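Local coordinates for reticulocyte-binding protein 2a (Plasmodium vivax, PDB 4Z8N) that probably helps the malaria parasite recognise and invade red blood cells, this piece being the erythrocyte-binding domain of the much longer invasion protein, at residues K35-Y40 against D255-Y260. Residues are numbered along the deposited sequence; the frame is centred on the assembly and turned at random.
Sequences KYYITY and DSANFY
Within the alpha-helical erythrocyte-binding domain, the backbones of 35-40 and 255-260 come nearest at Tyr-37 and Ala-257, whose CA atoms are 7.8 Å apart. The spacing suits a contact in which a large side chain from one helix end meets small ones on its neighbour. Helix 26-37 is finishing here, with Ile-38 the first residue to leave helical angles, whereas 255-260 is an interior part of the long helix 246-297, where Tyr-260 N bonds to Ser-256 O at 3.1 Å. Packing across the pair is by van der Waals contact. Because CG of Tyr-37 stands anti to the backbone N (chi1 -162°), the phenol reaches over to the long helix; its CD2 lies 4.2 Å from the methyl CB of Ala-257, and both small partners approach the ring obliquely. Tyr-151, Met-154 and Tyr-158 of helix 149-162 also pack on this buried ring, tying a third helix into the junction. One turn along from Ser-256, Tyr-260 stacks on Tyr-158 and brings its CE2 to 4.2 Å from Tyr-36 OH, a hydroxyl that is hydrogen-bonded to Arg-161. At the far end of the Tyr-37 ring, OH rests 3.7 Å from Ser-256 CB, while Ser-256 OG, beside its own backbone N (chi1 -61°), hydrogen-bonds to Leu-252 O, one turn earlier in the same helix.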
loop_
_atom_site.group_PDB
_atom_site.type_symbol
_atom_site.label_atom_id
_atom_site.label_comp_id
_atom_site.label_asym_id
_atom_site.label_seq_id
_atom_site.Cartn_x
_atom_site.Cartn_y
_atom_site.Cartn_z
ATOM N N LYS A 35 -10.055 -0.144 18.768
ATOM C CA LYS A 35 -9.961 0.787 19.887
ATOM C C LYS A 35 -11.227 1.617 20.085
ATOM O O LYS A 35 -11.705 1.750 21.210
ATOM C CB LYS A 35 -8.758 1.713 19.706
ATOM C CG LYS A 35 -8.575 2.712 20.834
ATOM C CD LYS A 35 -7.305 3.526 20.651
ATOM C CE LYS A 35 -6.125 2.872 21.345
ATOM N NZ LYS A 35 -6.016 3.306 22.769
ATOM N N TYR A 36 -11.786 2.166 19.010
ATOM C CA TYR A 36 -13.008 2.953 19.160
ATOM C C TYR A 36 -14.252 2.169 18.740
ATOM O O TYR A 36 -15.375 2.664 18.845
ATOM C CB TYR A 36 -12.910 4.270 18.382
ATOM C CG TYR A 36 -12.821 4.145 16.879
ATOM C CD1 TYR A 36 -13.966 4.163 16.093
ATOM C CD2 TYR A 36 -11.592 4.046 16.242
ATOM C CE1 TYR A 36 -13.892 4.065 14.715
ATOM C CE2 TYR A 36 -11.507 3.946 14.864
ATOM C CZ TYR A 36 -12.661 3.957 14.106
ATOM O OH TYR A 36 -12.586 3.860 12.735
ATOM N N TYR A 37 -14.046 0.938 18.285
ATOM C CA TYR A 37 -15.155 0.041 17.983
ATOM C C TYR A 37 -15.920 -0.310 19.263
ATOM O O TYR A 37 -17.149 -0.245 19.300
ATOM C CB TYR A 37 -14.644 -1.237 17.305
ATOM C CG TYR A 37 -15.705 -2.032 16.570
ATOM C CD1 TYR A 37 -16.704 -2.712 17.261
ATOM C CD2 TYR A 37 -15.697 -2.115 15.181
ATOM C CE1 TYR A 37 -17.671 -3.437 16.592
ATOM C CE2 TYR A 37 -16.657 -2.844 14.502
ATOM C CZ TYR A 37 -17.642 -3.504 15.214
ATOM O OH TYR A 37 -18.602 -4.230 14.546
ATOM N N ILE A 38 -15.179 -0.671 20.306
ATOM C CA ILE A 38 -15.765 -1.167 21.552
ATOM C C ILE A 38 -15.916 -0.085 22.622
ATOM O O ILE A 38 -15.948 -0.385 23.818
ATOM C CB ILE A 38 -14.917 -2.311 22.136
ATOM C CG1 ILE A 38 -13.488 -1.829 22.402
ATOM C CG2 ILE A 38 -14.911 -3.499 21.190
ATOM C CD1 ILE A 38 -12.609 -2.853 23.093
ATOM N N THR A 39 -16.028 1.165 22.184
ATOM C CA THR A 39 -16.033 2.308 23.093
ATOM C C THR A 39 -17.215 2.317 24.069
ATOM O O THR A 39 -17.161 2.976 25.106
ATOM C CB THR A 39 -16.025 3.639 22.305
ATOM O OG1 THR A 39 -16.062 4.742 23.220
ATOM C CG2 THR A 39 -17.217 3.720 21.363
ATOM N N TYR A 40 -18.273 1.579 23.752
ATOM C CA TYR A 40 -19.451 1.568 24.613
ATOM C C TYR A 40 -19.535 0.319 25.488
ATOM O O TYR A 40 -20.428 0.200 26.329
ATOM C CB TYR A 40 -20.720 1.719 23.776
ATOM C CG TYR A 40 -21.231 3.139 23.758
ATOM C CD1 TYR A 40 -20.793 4.048 22.802
ATOM C CD2 TYR A 40 -22.132 3.581 24.718
ATOM C CE1 TYR A 40 -21.252 5.352 22.795
ATOM C CE2 TYR A 40 -22.595 4.878 24.718
ATOM C CZ TYR A 40 -22.155 5.758 23.756
ATOM O OH TYR A 40 -22.620 7.050 23.762
ATOM N N ASP A 255 -14.499 -9.382 12.236
ATOM C CA ASP A 255 -14.635 -9.460 10.784
ATOM C C ASP A 255 -14.910 -8.085 10.184
ATOM O O ASP A 255 -14.335 -7.722 9.160
ATOM C CB ASP A 255 -15.750 -10.434 10.399
ATOM C CG ASP A 255 -15.339 -11.888 10.563
ATOM O OD1 ASP A 255 -14.243 -12.142 11.105
ATOM O OD2 ASP A 255 -16.118 -12.776 10.159
ATOM N N SER A 256 -15.788 -7.327 10.832
ATOM C CA SER A 256 -16.146 -5.988 10.377
ATOM C C SER A 256 -14.948 -5.054 10.380
ATOM O O SER A 256 -14.675 -4.373 9.392
ATOM C CB SER A 256 -17.252 -5.402 11.256
ATOM O OG SER A 256 -18.417 -6.199 11.195
ATOM N N ALA A 257 -14.242 -5.023 11.504
ATOM C CA ALA A 257 -13.102 -4.134 11.669
ATOM C C ALA A 257 -11.970 -4.513 10.721
ATOM O O ALA A 257 -11.282 -3.643 10.193
ATOM C CB ALA A 257 -12.619 -4.155 13.111
ATOM N N ASN A 258 -11.788 -5.811 10.505
ATOM C CA ASN A 258 -10.735 -6.293 9.618
ATOM C C ASN A 258 -11.009 -5.948 8.155
ATOM O O ASN A 258 -10.097 -5.600 7.410
ATOM C CB ASN A 258 -10.558 -7.806 9.778
ATOM C CG ASN A 258 -9.418 -8.349 8.942
ATOM O OD1 ASN A 258 -8.246 -8.126 9.251
ATOM N ND2 ASN A 258 -9.754 -9.069 7.878
ATOM N N PHE A 259 -12.270 -6.044 7.747
ATOM C CA PHE A 259 -12.658 -5.671 6.390
ATOM C C PHE A 259 -12.431 -4.183 6.133
ATOM O O PHE A 259 -11.936 -3.794 5.072
ATOM C CB PHE A 259 -14.126 -6.029 6.134
ATOM C CG PHE A 259 -14.360 -7.495 5.899
ATOM C CD1 PHE A 259 -13.419 -8.262 5.230
ATOM C CD2 PHE A 259 -15.519 -8.107 6.346
ATOM C CE1 PHE A 259 -13.632 -9.610 5.012
ATOM C CE2 PHE A 259 -15.736 -9.455 6.133
ATOM C CZ PHE A 259 -14.792 -10.207 5.464
ATOM N N TYR A 260 -12.787 -3.346 7.102
ATOM C CA TYR A 260 -12.617 -1.907 6.931
ATOM C C TYR A 260 -11.148 -1.503 7.030
ATOM O O TYR A 260 -10.690 -0.631 6.291
ATOM C CB TYR A 260 -13.440 -1.124 7.955
ATOM C CG TYR A 260 -13.200 0.368 7.867
ATOM C CD1 TYR A 260 -13.636 1.095 6.765
ATOM C CD2 TYR A 260 -12.519 1.044 8.873
ATOM C CE1 TYR A 260 -13.410 2.457 6.671
ATOM C CE2 TYR A 260 -12.292 2.407 8.791
ATOM C CZ TYR A 260 -12.738 3.107 7.686
ATOM O OH TYR A 260 -12.512 4.460 7.596
#